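Acyl-coenzyme A oxidase 3 (Yarrowia lipolytica, PDB 5YS9) catalyses the FAD-dependent oxidation of acyl-CoA esters by molecular oxygen to trans-2-enoyl-CoA and hydrogen peroxide in peroxisomal fatty acid beta-oxidation. Local coordinates at residues A[75-78]-A[79-82]; A[97-101]-A[102-106]; A[349-352]-A[353-357]. One frame throughout, in Å; residues are numbered along the deposited sequence.

Contact 1 (A[75-78]-A[79-82]); sequences DMPK and EQLR
M76 meets two residues of the first helical turn, L81 and Q80, with different parts of its unbranched chain. Its CG stands beside the backbone N, with chi1 at -81°, and the chain then runs extended, which brings the sulphur against the leucine: SD lies 3.5 Å from CD1 of L81. A flexible thioether suits this partly exposed place, because it can lie against an apolar branch at SD while its methyl faces an amide, CE standing 3.9 Å from NE2 of Q80. The two chains, M76 and Q80, run nearly perpendicular to each other.

P77 comes next, at the N-cap of helix 78-92 in the N-terminal domain of the acyl-CoA oxidase. A proline has no backbone N-H to offer, which costs nothing here, and its carbonyl starts the helical bonding. P77 O accepts two amides: N of L81 lies in the carbonyl plane at 3.2 Å, whereas N of Q80 comes from above that plane at 3.0 Å. The ring is flanked by polar ends, its CD lying 3.7 Å from OE1 of Q80 and its CB just as near OE1 of E79.

K78 opens the helix proper, its O taking the N-H of R82 at 3.0 Å. Its side chain, bent at several bonds, runs alongside that of R82 in the same direction and sets NZ over one face of the guanidinium, near the rim, 3.8 Å from NH1. D249 probably eases the closeness of the two cations: it forms a salt bridge with NH2 of R82 and a long, weak ion pair with NZ of K78. The carbonyl of D257 further holds NE of R82, and Y676 of the second subunit packs on the arginine.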
ATOM      1  N   ASP A  75      15.004  12.382  -6.263  1.00 32.26           N
ATOM      2  CA  ASP A  75      15.965  12.845  -5.305  1.00 32.72           C
ATOM      3  C   ASP A  75      15.620  14.226  -4.773  1.00 34.05           C
ATOM      4  O   ASP A  75      16.383  14.784  -3.965  1.00 35.46           O
ATOM      5  CB  ASP A  75      17.356  12.929  -5.954  1.00 35.35           C
ATOM      6  CG  ASP A  75      17.917  11.561  -6.368  1.00 39.28           C
ATOM      7  OD1 ASP A  75      18.232  10.788  -5.449  1.00 40.16           O
ATOM      8  OD2 ASP A  75      18.071  11.282  -7.602  1.00 40.31           O
ATOM      9  N   MET A  76      14.514  14.799  -5.232  1.00 33.48           N
ATOM     10  CA  MET A  76      14.177  16.189  -4.915  1.00 36.68           C
ATOM     11  C   MET A  76      13.529  16.273  -3.559  1.00 34.45           C
ATOM     12  O   MET A  76      12.512  15.612  -3.361  1.00 37.31           O
ATOM     13  CB  MET A  76      13.163  16.775  -5.912  1.00 39.43           C
ATOM     14  CG  MET A  76      13.746  17.251  -7.210  1.00 40.19           C
ATOM     15  SD  MET A  76      12.519  18.193  -8.112  1.00 44.83           S
ATOM     16  CE  MET A  76      13.324  18.266  -9.700  1.00 38.63           C
ATOM     17  N   PRO A  77      14.062  17.123  -2.663  1.00 33.76           N
ATOM     18  CA  PRO A  77      13.352  17.431  -1.405  1.00 36.16           C
ATOM     19  C   PRO A  77      12.130  18.330  -1.648  1.00 35.30           C
ATOM     20  O   PRO A  77      12.042  18.972  -2.691  1.00 38.43           O
ATOM     21  CB  PRO A  77      14.389  18.208  -0.587  1.00 34.29           C
ATOM     22  CG  PRO A  77      15.190  18.927  -1.624  1.00 36.24           C
ATOM     23  CD  PRO A  77      15.180  18.062  -2.887  1.00 35.43           C
ATOM     24  N   LYS A  78      11.254  18.417  -0.661  1.00 35.65           N
ATOM     25  CA  LYS A  78       9.990  19.111  -0.822  1.00 39.28           C
ATOM     26  C   LYS A  78      10.108  20.556  -1.286  1.00 39.04           C
ATOM     27  O   LYS A  78       9.305  20.949  -2.060  1.00 41.25           O
ATOM     28  CB  LYS A  78       9.085  18.959   0.411  1.00 41.10           C
ATOM     29  CG  LYS A  78       8.692  20.198   1.204  1.00 50.22           C
ATOM     30  CD  LYS A  78       7.256  20.113   1.758  1.00 51.80           C
ATOM     31  CE  LYS A  78       7.067  20.820   3.113  1.00 60.86           C
ATOM     32  NZ  LYS A  78       6.907  22.303   3.038  1.00 61.94           N
ATOM     33  N   GLU A  79      11.138  21.302  -0.903  1.00 37.64           N
ATOM     34  CA  GLU A  79      11.246  22.731  -1.254  1.00 39.15           C
ATOM     35  C   GLU A  79      11.474  22.894  -2.745  1.00 39.93           C
ATOM     36  O   GLU A  79      11.055  23.888  -3.329  1.00 43.32           O
ATOM     37  CB  GLU A  79      12.390  23.455  -0.515  1.00 43.87           C
ATOM     38  CG  GLU A  79      12.307  23.509   1.015  1.00 51.25           C
ATOM     39  CD  GLU A  79      12.490  22.152   1.746  1.00 63.55           C
ATOM     40  OE1 GLU A  79      13.133  21.209   1.197  1.00 70.13           O
ATOM     41  OE2 GLU A  79      11.966  22.009   2.888  1.00 67.52           O
ATOM     42  N   GLN A  80      12.104  21.902  -3.367  1.00 41.25           N
ATOM     43  CA  GLN A  80      12.441  21.942  -4.778  1.00 38.80           C
ATOM     44  C   GLN A  80      11.265  21.493  -5.611  1.00 36.37           C
ATOM     45  O   GLN A  80      10.978  22.055  -6.693  1.00 36.28           O
ATOM     46  CB  GLN A  80      13.681  21.083  -5.033  1.00 43.83           C
ATOM     47  CG  GLN A  80      14.454  21.555  -6.235  1.00 48.89           C
ATOM     48  CD  GLN A  80      15.600  20.628  -6.663  1.00 54.24           C
ATOM     49  OE1 GLN A  80      16.248  19.961  -5.829  1.00 46.81           O
ATOM     50  NE2 GLN A  80      15.879  20.620  -7.986  1.00 48.83           N
ATOM     51  N   LEU A  81      10.556  20.495  -5.113  1.00 34.28           N
ATOM     52  CA  LEU A  81       9.250  20.120  -5.685  1.00 34.12           C
ATOM     53  C   LEU A  81       8.256  21.303  -5.709  1.00 35.49           C
ATOM     54  O   LEU A  81       7.556  21.551  -6.726  1.00 44.54           O
ATOM     55  CB  LEU A  81       8.645  18.965  -4.908  1.00 34.01           C
ATOM     56  CG  LEU A  81       8.680  17.474  -5.340  1.00 35.66           C
ATOM     57  CD1 LEU A  81       9.549  17.093  -6.516  1.00 34.42           C
ATOM     58  CD2 LEU A  81       8.957  16.600  -4.118  1.00 34.81           C
ATOM     59  N   ARG A  82       8.184  22.016  -4.593  1.00 30.73           N
ATOM     60  CA  ARG A  82       7.380  23.227  -4.499  1.00 33.11           C
ATOM     61  C   ARG A  82       7.836  24.264  -5.558  1.00 32.56           C
ATOM     62  O   ARG A  82       7.007  24.823  -6.273  1.00 31.43           O
ATOM     63  CB  ARG A  82       7.496  23.848  -3.098  1.00 32.14           C
ATOM     64  CG  ARG A  82       6.848  23.074  -1.979  1.00 30.43           C
ATOM     65  CD  ARG A  82       5.343  23.184  -2.106  1.00 34.11           C
ATOM     66  NE  ARG A  82       4.666  22.508  -1.017  1.00 33.47           N
ATOM     67  CZ  ARG A  82       4.260  23.072   0.112  1.00 31.23           C
ATOM     68  NH1 ARG A  82       3.671  22.329   1.017  1.00 29.07           N
ATOM     69  NH2 ARG A  82       4.447  24.355   0.359  1.00 32.07           N
TER

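Contact 2 (A[97-101]-A[102-106]); sequences KKDTE and KEALL
T100 and E103 exchange hydrogen bonds in both directions, and this reciprocal pair is a capping box at the start of helix 101-111. The threonine hydroxyl, turned between its own backbone N and carbonyl carbon (chi1 70°), accepts the N-H of E103 at OG1 over 3.2 Å. In return OE1 of E103 takes the backbone N-H of T100 at 2.7 Å, in a nearly straight bond (169°) that uses the anti lone pair of the carboxylate. A weak bond of 3.4 Å joins OG1 of T100 to the same OE1. Threonine suits an N-cap because its short hydroxyl reaches an amide of the first turn, while glutamate three residues on is long enough to reach back.

The backbone continues the pattern with ordinary helical bonds, N of A104 to O of T100 and N of L105 to O of E101, both 2.9 Å.

Among the charged groups, D99 brings OD1 to within 3.9 Å of OE1 of E103, with the carboxylate planes 60° apart. Cations probably temper this like-charged approach: R107 forms a salt bridge with OD2 of D99, and R57 with OE2 of E103. The glutamate is therefore shared, one oxygen serving the cap and the other an arginine.

Van der Waals contact is modest: CG2 of T100 lies 3.5 Å from OE1 of E103, and the small A104 lets OD2 of D99 approach its CA at 3.8 Å.

In the fold, E103 leans on M54 and L106 on L58 of helix 49-63, while L105 and L106 pack against T308 and F315 of helix 300-330.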
ATOM      1  N   LYS A  97      -3.483  28.708 -24.695  1.00 51.61           N
ATOM      2  CA  LYS A  97      -3.976  29.460 -25.820  1.00 60.73           C
ATOM      3  C   LYS A  97      -4.561  28.514 -26.859  1.00 59.34           C
ATOM      4  O   LYS A  97      -5.687  28.725 -27.287  1.00 54.99           O
ATOM      5  CB  LYS A  97      -2.863  30.312 -26.444  1.00 69.66           C
ATOM      6  CG  LYS A  97      -3.373  31.475 -27.287  1.00 74.72           C
ATOM      7  CD  LYS A  97      -2.438  31.739 -28.463  1.00 82.68           C
ATOM      8  CE  LYS A  97      -2.851  32.961 -29.277  1.00 79.77           C
ATOM      9  NZ  LYS A  97      -1.888  33.192 -30.386  1.00 73.08           N
ATOM     10  N   LYS A  98      -3.725  27.581 -27.313  1.00 59.71           N
ATOM     11  CA  LYS A  98      -3.973  26.569 -28.357  1.00 63.00           C
ATOM     12  C   LYS A  98      -4.946  25.379 -28.179  1.00 52.90           C
ATOM     13  O   LYS A  98      -5.611  24.980 -29.115  1.00 53.52           O
ATOM     14  CB  LYS A  98      -2.627  26.042 -28.875  1.00 69.48           C
ATOM     15  CG  LYS A  98      -1.471  26.138 -27.885  1.00 72.87           C
ATOM     16  CD  LYS A  98      -0.107  26.026 -28.560  1.00 75.15           C
ATOM     17  CE  LYS A  98       0.411  24.593 -28.587  1.00 79.77           C
ATOM     18  NZ  LYS A  98       1.401  24.354 -29.680  1.00 76.87           N
ATOM     19  N   ASP A  99      -4.960  24.788 -26.997  1.00 46.92           N
ATOM     20  CA  ASP A  99      -5.636  23.503 -26.672  1.00 42.88           C
ATOM     21  C   ASP A  99      -7.165  23.600 -26.646  1.00 44.33           C
ATOM     22  O   ASP A  99      -7.706  24.535 -26.067  1.00 44.94           O
ATOM     23  CB  ASP A  99      -5.274  23.040 -25.247  1.00 41.33           C
ATOM     24  CG  ASP A  99      -3.969  22.277 -25.149  1.00 40.04           C
ATOM     25  OD1 ASP A  99      -3.401  21.822 -26.157  1.00 40.27           O
ATOM     26  OD2 ASP A  99      -3.496  22.087 -24.004  1.00 48.68           O
ATOM     27  N   THR A 100      -7.846  22.588 -27.172  1.00 44.22           N
ATOM     28  CA  THR A 100      -9.276  22.376 -26.934  1.00 41.43           C
ATOM     29  C   THR A 100      -9.467  21.758 -25.537  1.00 43.71           C
ATOM     30  O   THR A 100      -8.519  21.282 -24.964  1.00 45.38           O
ATOM     31  CB  THR A 100      -9.865  21.441 -27.988  1.00 41.71           C
ATOM     32  OG1 THR A 100      -9.369  20.118 -27.777  1.00 43.80           O
ATOM     33  CG2 THR A 100      -9.500  21.919 -29.439  1.00 40.65           C
ATOM     34  N   GLU A 101     -10.677  21.789 -24.986  1.00 49.34           N
ATOM     35  CA  GLU A 101     -10.981  21.153 -23.697  1.00 55.41           C
ATOM     36  C   GLU A 101     -10.494  19.681 -23.665  1.00 49.33           C
ATOM     37  O   GLU A 101      -9.921  19.229 -22.695  1.00 55.07           O
ATOM     38  CB  GLU A 101     -12.513  21.247 -23.413  1.00 65.09           C
ATOM     39  CG  GLU A 101     -13.037  20.592 -22.108  1.00 74.62           C
ATOM     40  CD  GLU A 101     -14.585  20.521 -22.004  1.00 81.72           C
ATOM     41  OE1 GLU A 101     -15.273  21.527 -22.298  1.00 79.32           O
ATOM     42  OE2 GLU A 101     -15.126  19.453 -21.609  1.00 83.77           O
ATOM     43  N   LYS A 102     -10.743  18.942 -24.727  1.00 44.26           N
ATOM     44  CA  LYS A 102     -10.369  17.534 -24.794  1.00 47.53           C
ATOM     45  C   LYS A 102      -8.827  17.396 -24.732  1.00 48.64           C
ATOM     46  O   LYS A 102      -8.279  16.510 -24.068  1.00 42.08           O
ATOM     47  CB  LYS A 102     -10.919  16.885 -26.087  1.00 42.26           C
ATOM     48  CG  LYS A 102     -10.783  15.371 -26.156  1.00 45.06           C
ATOM     49  CD  LYS A 102     -11.133  14.816 -27.531  1.00 51.68           C
ATOM     50  CE  LYS A 102     -11.557  13.338 -27.454  1.00 57.64           C
ATOM     51  NZ  LYS A 102     -11.198  12.557 -28.684  1.00 52.61           N
ATOM     52  N   GLU A 103      -8.144  18.278 -25.438  1.00 43.22           N
ATOM     53  CA  GLU A 103      -6.710  18.221 -25.471  1.00 45.97           C
ATOM     54  C   GLU A 103      -6.129  18.527 -24.104  1.00 42.47           C
ATOM     55  O   GLU A 103      -5.216  17.845 -23.650  1.00 38.47           O
ATOM     56  CB  GLU A 103      -6.175  19.203 -26.495  1.00 45.87           C
ATOM     57  CG  GLU A 103      -6.397  18.751 -27.917  1.00 45.57           C
ATOM     58  CD  GLU A 103      -5.976  19.790 -28.908  1.00 44.10           C
ATOM     59  OE1 GLU A 103      -6.224  20.990 -28.697  1.00 40.27           O
ATOM     60  OE2 GLU A 103      -5.397  19.389 -29.909  1.00 46.88           O
ATOM     61  N   ALA A 104      -6.679  19.564 -23.480  1.00 41.28           N
ATOM     62  CA  ALA A 104      -6.227  20.070 -22.200  1.00 36.00           C
ATOM     63  C   ALA A 104      -6.456  19.028 -21.093  1.00 35.21           C
ATOM     64  O   ALA A 104      -5.549  18.725 -20.327  1.00 42.47           O
ATOM     65  CB  ALA A 104      -6.920  21.386 -21.883  1.00 31.12           C
ATOM     66  N   LEU A 105      -7.629  18.434 -21.038  1.00 36.69           N
ATOM     67  CA  LEU A 105      -7.874  17.361 -20.062  1.00 40.63           C
ATOM     68  C   LEU A 105      -6.859  16.197 -20.201  1.00 39.68           C
ATOM     69  O   LEU A 105      -6.316  15.710 -19.206  1.00 34.32           O
ATOM     70  CB  LEU A 105      -9.305  16.825 -20.189  1.00 41.77           C
ATOM     71  CG  LEU A 105      -9.687  15.709 -19.195  1.00 44.19           C
ATOM     72  CD1 LEU A 105      -9.611  16.232 -17.757  1.00 48.60           C
ATOM     73  CD2 LEU A 105     -11.065  15.134 -19.481  1.00 41.52           C
ATOM     74  N   LEU A 106      -6.604  15.808 -21.447  1.00 39.01           N
ATOM     75  CA  LEU A 106      -5.858  14.632 -21.766  1.00 41.33           C
ATOM     76  C   LEU A 106      -4.362  14.935 -21.605  1.00 42.85           C
ATOM     77  O   LEU A 106      -3.618  14.080 -21.154  1.00 41.77           O
ATOM     78  CB  LEU A 106      -6.233  14.175 -23.159  1.00 44.73           C
ATOM     79  CG  LEU A 106      -6.413  12.711 -23.551  1.00 54.19           C
ATOM     80  CD1 LEU A 106      -7.150  11.839 -22.541  1.00 52.81           C
ATOM     81  CD2 LEU A 106      -7.136  12.686 -24.908  1.00 55.75           C
TER

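Contact 3 (A[349-352]-A[353-357]); sequences PYHQ and RRLLP. With FAD (flavin-adenine dinucleotide), chain D.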
ATOM      1  N   PRO A 349       4.230 -20.110 -13.312  1.00 42.97           N
ATOM      2  CA  PRO A 349       2.777 -19.893 -13.298  1.00 42.52           C
ATOM      3  C   PRO A 349       2.253 -19.027 -12.140  1.00 44.14           C
ATOM      4  O   PRO A 349       1.205 -18.368 -12.298  1.00 48.14           O
ATOM      5  CB  PRO A 349       2.211 -21.328 -13.189  1.00 44.22           C
ATOM      6  CG  PRO A 349       3.285 -22.200 -13.780  1.00 45.35           C
ATOM      7  CD  PRO A 349       4.595 -21.539 -13.430  1.00 40.54           C
ATOM      8  N   TYR A 350       2.903 -19.075 -10.990  1.00 41.29           N
ATOM      9  CA  TYR A 350       2.500 -18.176  -9.934  1.00 41.65           C
ATOM     10  C   TYR A 350       2.763 -16.724 -10.256  1.00 38.59           C
ATOM     11  O   TYR A 350       1.977 -15.864  -9.921  1.00 36.59           O
ATOM     12  CB  TYR A 350       3.028 -18.531  -8.549  1.00 43.94           C
ATOM     13  CG  TYR A 350       2.171 -17.840  -7.533  1.00 45.98           C
ATOM     14  CD1 TYR A 350       0.821 -18.101  -7.475  1.00 49.39           C
ATOM     15  CD2 TYR A 350       2.676 -16.868  -6.701  1.00 49.28           C
ATOM     16  CE1 TYR A 350       0.004 -17.457  -6.583  1.00 49.25           C
ATOM     17  CE2 TYR A 350       1.862 -16.217  -5.805  1.00 49.42           C
ATOM     18  CZ  TYR A 350       0.523 -16.519  -5.758  1.00 47.18           C
ATOM     19  OH  TYR A 350      -0.316 -15.886  -4.888  1.00 43.52           O
ATOM     20  N   HIS A 351       3.885 -16.449 -10.890  1.00 32.19           N
ATOM     21  CA  HIS A 351       4.179 -15.097 -11.224  1.00 34.48           C
ATOM     22  C   HIS A 351       3.214 -14.532 -12.302  1.00 35.25           C
ATOM     23  O   HIS A 351       2.798 -13.333 -12.238  1.00 33.83           O
ATOM     24  CB  HIS A 351       5.633 -14.969 -11.630  1.00 35.36           C
ATOM     25  CG  HIS A 351       6.153 -13.591 -11.465  1.00 34.54           C
ATOM     26  ND1 HIS A 351       6.505 -13.087 -10.232  1.00 33.43           N
ATOM     27  CD2 HIS A 351       6.333 -12.596 -12.362  1.00 32.73           C
ATOM     28  CE1 HIS A 351       6.944 -11.856 -10.396  1.00 33.36           C
ATOM     29  NE2 HIS A 351       6.842 -11.531 -11.674  1.00 33.54           N
ATOM     30  N   GLN A 352       2.835 -15.402 -13.242  1.00 31.74           N
ATOM     31  CA  GLN A 352       1.804 -15.090 -14.235  1.00 36.02           C
ATOM     32  C   GLN A 352       0.496 -14.701 -13.563  1.00 33.45           C
ATOM     33  O   GLN A 352      -0.079 -13.687 -13.931  1.00 34.04           O
ATOM     34  CB  GLN A 352       1.579 -16.264 -15.210  1.00 41.56           C
ATOM     35  CG  GLN A 352       2.785 -16.542 -16.142  1.00 41.74           C
ATOM     36  CD  GLN A 352       2.610 -17.768 -17.015  1.00 41.11           C
ATOM     37  OE1 GLN A 352       1.519 -18.349 -17.054  1.00 37.31           O
ATOM     38  NE2 GLN A 352       3.674 -18.156 -17.744  1.00 37.84           N
ATOM     39  N   ARG A 353       0.091 -15.437 -12.542  1.00 34.19           N
ATOM     40  CA  ARG A 353      -1.093 -15.131 -11.746  1.00 33.48           C
ATOM     41  C   ARG A 353      -1.011 -13.809 -11.001  1.00 34.22           C
ATOM     42  O   ARG A 353      -2.001 -13.139 -10.814  1.00 32.42           O
ATOM     43  CB  ARG A 353      -1.393 -16.251 -10.765  1.00 33.26           C
ATOM     44  CG  ARG A 353      -2.139 -17.411 -11.367  1.00 34.05           C
ATOM     45  CD  ARG A 353      -2.213 -18.552 -10.391  1.00 36.14           C
ATOM     46  NE  ARG A 353      -3.170 -19.556 -10.801  1.00 36.08           N
ATOM     47  CZ  ARG A 353      -4.466 -19.480 -10.572  1.00 35.44           C
ATOM     48  NH1 ARG A 353      -4.965 -18.449  -9.930  1.00 37.36           N
ATOM     49  NH2 ARG A 353      -5.254 -20.441 -10.980  1.00 39.02           N
ATOM     50  N   ARG A 354       0.166 -13.473 -10.514  1.00 38.58           N
ATOM     51  CA  ARG A 354       0.370 -12.191  -9.869  1.00 35.91           C
ATOM     52  C   ARG A 354       0.178 -11.001 -10.789  1.00 35.57           C
ATOM     53  O   ARG A 354      -0.380 -10.009 -10.382  1.00 34.09           O
ATOM     54  CB  ARG A 354       1.762 -12.111  -9.267  1.00 36.22           C
ATOM     55  CG  ARG A 354       2.042 -13.114  -8.180  1.00 41.29           C
ATOM     56  CD  ARG A 354       2.703 -12.432  -7.007  1.00 41.69           C
ATOM     57  NE  ARG A 354       4.116 -12.735  -6.939  1.00 42.27           N
ATOM     58  CZ  ARG A 354       5.054 -11.864  -6.620  1.00 36.97           C
ATOM     59  NH1 ARG A 354       6.306 -12.249  -6.592  1.00 33.54           N
ATOM     60  NH2 ARG A 354       4.737 -10.625  -6.326  1.00 40.09           N
ATOM     61  N   LEU A 355       0.677 -11.082 -12.012  1.00 32.96           N
ATOM     62  CA  LEU A 355       0.693  -9.924 -12.882  1.00 31.76           C
ATOM     63  C   LEU A 355      -0.280  -9.908 -14.038  1.00 34.14           C
ATOM     64  O   LEU A 355      -0.808  -8.873 -14.384  1.00 34.61           O
ATOM     65  CB  LEU A 355       2.098  -9.696 -13.423  1.00 34.52           C
ATOM     66  CG  LEU A 355       3.237  -9.485 -12.437  1.00 37.65           C
ATOM     67  CD1 LEU A 355       4.531  -9.305 -13.194  1.00 34.56           C
ATOM     68  CD2 LEU A 355       2.965  -8.299 -11.537  1.00 39.33           C
ATOM     69  N   LEU A 356      -0.513 -11.046 -14.661  1.00 37.19           N
ATOM     70  CA  LEU A 356      -1.311 -11.021 -15.912  1.00 38.00           C
ATOM     71  C   LEU A 356      -2.793 -10.603 -15.724  1.00 35.17           C
ATOM     72  O   LEU A 356      -3.331  -9.909 -16.584  1.00 34.45           O
ATOM     73  CB  LEU A 356      -1.185 -12.324 -16.680  1.00 36.12           C
ATOM     74  CG  LEU A 356       0.242 -12.632 -17.131  1.00 38.96           C
ATOM     75  CD1 LEU A 356       0.265 -13.960 -17.880  1.00 39.82           C
ATOM     76  CD2 LEU A 356       0.884 -11.548 -17.985  1.00 36.62           C
ATOM     77  N   PRO A 357      -3.423 -10.980 -14.583  1.00 33.75           N
ATOM     78  CA  PRO A 357      -4.787 -10.525 -14.294  1.00 34.41           C
ATOM     79  C   PRO A 357      -4.865  -9.014 -14.123  1.00 39.06           C
ATOM     80  O   PRO A 357      -5.852  -8.386 -14.537  1.00 38.87           O
ATOM     81  CB  PRO A 357      -5.133 -11.240 -12.995  1.00 33.83           C
ATOM     82  CG  PRO A 357      -4.305 -12.468 -13.015  1.00 33.97           C
ATOM     83  CD  PRO A 357      -3.007 -12.038 -13.643  1.00 34.81           C
TER
HETATM   84  PA  FAD D 801      14.107 -12.195  -6.616  1.00 56.81           P
HETATM   85  O1A FAD D 801      14.580 -13.239  -5.680  1.00 54.66           O
HETATM   86  O2A FAD D 801      14.520 -12.203  -8.037  1.00 56.38           O
HETATM   87  O5B FAD D 801      12.533 -12.134  -6.671  1.00 61.91           O
HETATM   88  C5B FAD D 801      11.967 -11.105  -7.467  1.00 57.00           C
HETATM   89  C4B FAD D 801      10.514 -11.421  -7.695  1.00 57.70           C
HETATM   90  O4B FAD D 801      10.421 -12.656  -8.392  1.00 59.13           O
HETATM   91  C3B FAD D 801       9.855 -11.612  -6.353  1.00 58.11           C
HETATM   92  O3B FAD D 801       8.597 -10.966  -6.335  1.00 52.66           O
HETATM   93  C2B FAD D 801       9.618 -13.086  -6.250  1.00 56.35           C
HETATM   94  O2B FAD D 801       8.402 -13.332  -5.554  1.00 50.79           O
HETATM   95  C1B FAD D 801       9.578 -13.546  -7.689  1.00 57.28           C
HETATM   96  N9A FAD D 801      10.154 -14.891  -7.669  1.00 66.31           N
HETATM   97  C8A FAD D 801      11.448 -15.183  -7.515  1.00 62.99           C
HETATM   98  N7A FAD D 801      11.627 -16.516  -7.511  1.00 68.09           N
HETATM   99  C5A FAD D 801      10.430 -17.096  -7.649  1.00 66.01           C
HETATM  100  C6A FAD D 801       9.908 -18.471  -7.717  1.00 62.96           C
HETATM  101  N6A FAD D 801      10.720 -19.540  -7.640  1.00 59.90           N
HETATM  102  N1A FAD D 801       8.587 -18.623  -7.864  1.00 62.58           N
HETATM  103  C2A FAD D 801       7.765 -17.573  -7.946  1.00 65.85           C
HETATM  104  N3A FAD D 801       8.161 -16.301  -7.890  1.00 57.85           N
HETATM  105  C4A FAD D 801       9.459 -16.012  -7.744  1.00 63.52           C
HETATM  106  N1  FAD D 801      20.888  -7.962   1.179  1.00 37.15           N
HETATM  107  C2  FAD D 801      22.010  -8.139   1.890  1.00 34.21           C
HETATM  108  O2  FAD D 801      22.680  -9.142   1.679  1.00 33.07           O
HETATM  109  N3  FAD D 801      22.421  -7.292   2.823  1.00 32.60           N
HETATM  110  C4  FAD D 801      21.750  -6.199   3.112  1.00 32.61           C
HETATM  111  O4  FAD D 801      22.161  -5.438   3.974  1.00 35.76           O
HETATM  112  C4X FAD D 801      20.512  -5.919   2.382  1.00 35.29           C
HETATM  113  N5  FAD D 801      19.785  -4.829   2.631  1.00 38.16           N
HETATM  114  C5X FAD D 801      18.667  -4.591   1.943  1.00 38.28           C
HETATM  115  C6  FAD D 801      17.958  -3.441   2.216  1.00 40.96           C
HETATM  116  C7  FAD D 801      16.807  -3.172   1.521  1.00 39.97           C
HETATM  117  C7M FAD D 801      16.033  -1.930   1.829  1.00 43.98           C
HETATM  118  C8  FAD D 801      16.344  -4.113   0.482  1.00 41.83           C
HETATM  119  C8M FAD D 801      15.091  -3.830  -0.279  1.00 46.05           C
HETATM  120  C9  FAD D 801      17.048  -5.264   0.213  1.00 41.92           C
HETATM  121  C9A FAD D 801      18.205  -5.536   0.903  1.00 38.72           C
HETATM  122  N10 FAD D 801      18.940  -6.702   0.639  1.00 37.29           N
HETATM  123  C10 FAD D 801      20.108  -6.897   1.367  1.00 35.45           C
HETATM  124  C1' FAD D 801      18.547  -7.671  -0.385  1.00 42.46           C
HETATM  125  C2' FAD D 801      17.246  -8.423  -0.100  1.00 45.12           C
HETATM  126  O2' FAD D 801      17.484  -9.496   0.803  1.00 42.19           O
HETATM  127  C3' FAD D 801      16.639  -8.954  -1.400  1.00 46.35           C
HETATM  128  O3' FAD D 801      15.945  -7.889  -2.014  1.00 44.76           O
HETATM  129  C4' FAD D 801      15.648 -10.096  -1.238  1.00 48.67           C
HETATM  130  O4' FAD D 801      16.126 -10.971  -0.226  1.00 50.27           O
HETATM  131  C5' FAD D 801      15.519 -10.944  -2.494  1.00 50.95           C
HETATM  132  O5' FAD D 801      14.721 -10.383  -3.523  1.00 52.52           O
HETATM  133  P   FAD D 801      15.326 -10.202  -4.986  1.00 55.76           P
HETATM  134  O1P FAD D 801      15.440  -8.759  -5.299  1.00 63.04           O
HETATM  135  O2P FAD D 801      16.532 -11.048  -5.081  1.00 59.58           O
HETATM  136  O3P FAD D 801      14.224 -10.729  -5.996  1.00 63.61           O
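H351 holds its CG anti to the backbone N, with chi1 at -157°, and R354, three residues on, bends at chi2 and chi3; together these settings put the imidazole beside the guanidinium, next to FAD. The planes stand 81° apart: CE1 of H351 lies over one face of the guanidinium, toward its rim, while NH1 of R354 is near the plane of the ring, 3.7 Å from ND1. Y350 supports the arginine further back, its CE2 lying 3.9 Å from CG of R354.

From that position NH1 of R354 gives a hydrogen bond of 2.6 Å to the ribose hydroxyl oxygen O3B of FAD, and O2B approaches the edge of the same group. The long, planar arginine suits this reach from a helix to the adenosine end of the cofactor.

Away from FAD, CD1 of L355 packs 3.6 Å from NE2 of H351, and L356 runs alongside Q352. P357 has no N-H to give to the turn before, and the helix kinks there. O of Q352 keeps its ordinary bond from N of L356 (2.8 Å), with a weak second one from N of L355.

R353 turns to E595 and N620, while N459 of the second subunit packs on R354. The contact is consistent with R354 holding the adenosine ribose through its O3B hydroxyl, with O2B close by, at a cofactor site that both subunits complete.

Overall arrangement
Following the chain, contact 1 comes first, where the loop after helix 49-63 turns into helix 78-92. Contact 2 follows at the next junction, between helices 78-92 and 101-111; its nearest atoms are about 19 Å from contact 1. Contact 3 comes much later, in the first turns of helix 349-385, about 22 Å from contact 2 at the nearest atoms. The three lie in series, each a local turn, and none encloses or crosses another. Contacts 1 and 2 start helices of the N-terminal domain; contact 2 ties these to the C-alpha1 part of the fold, to which contact 3 also belongs. Contacts 1 and 3 also touch the second subunit.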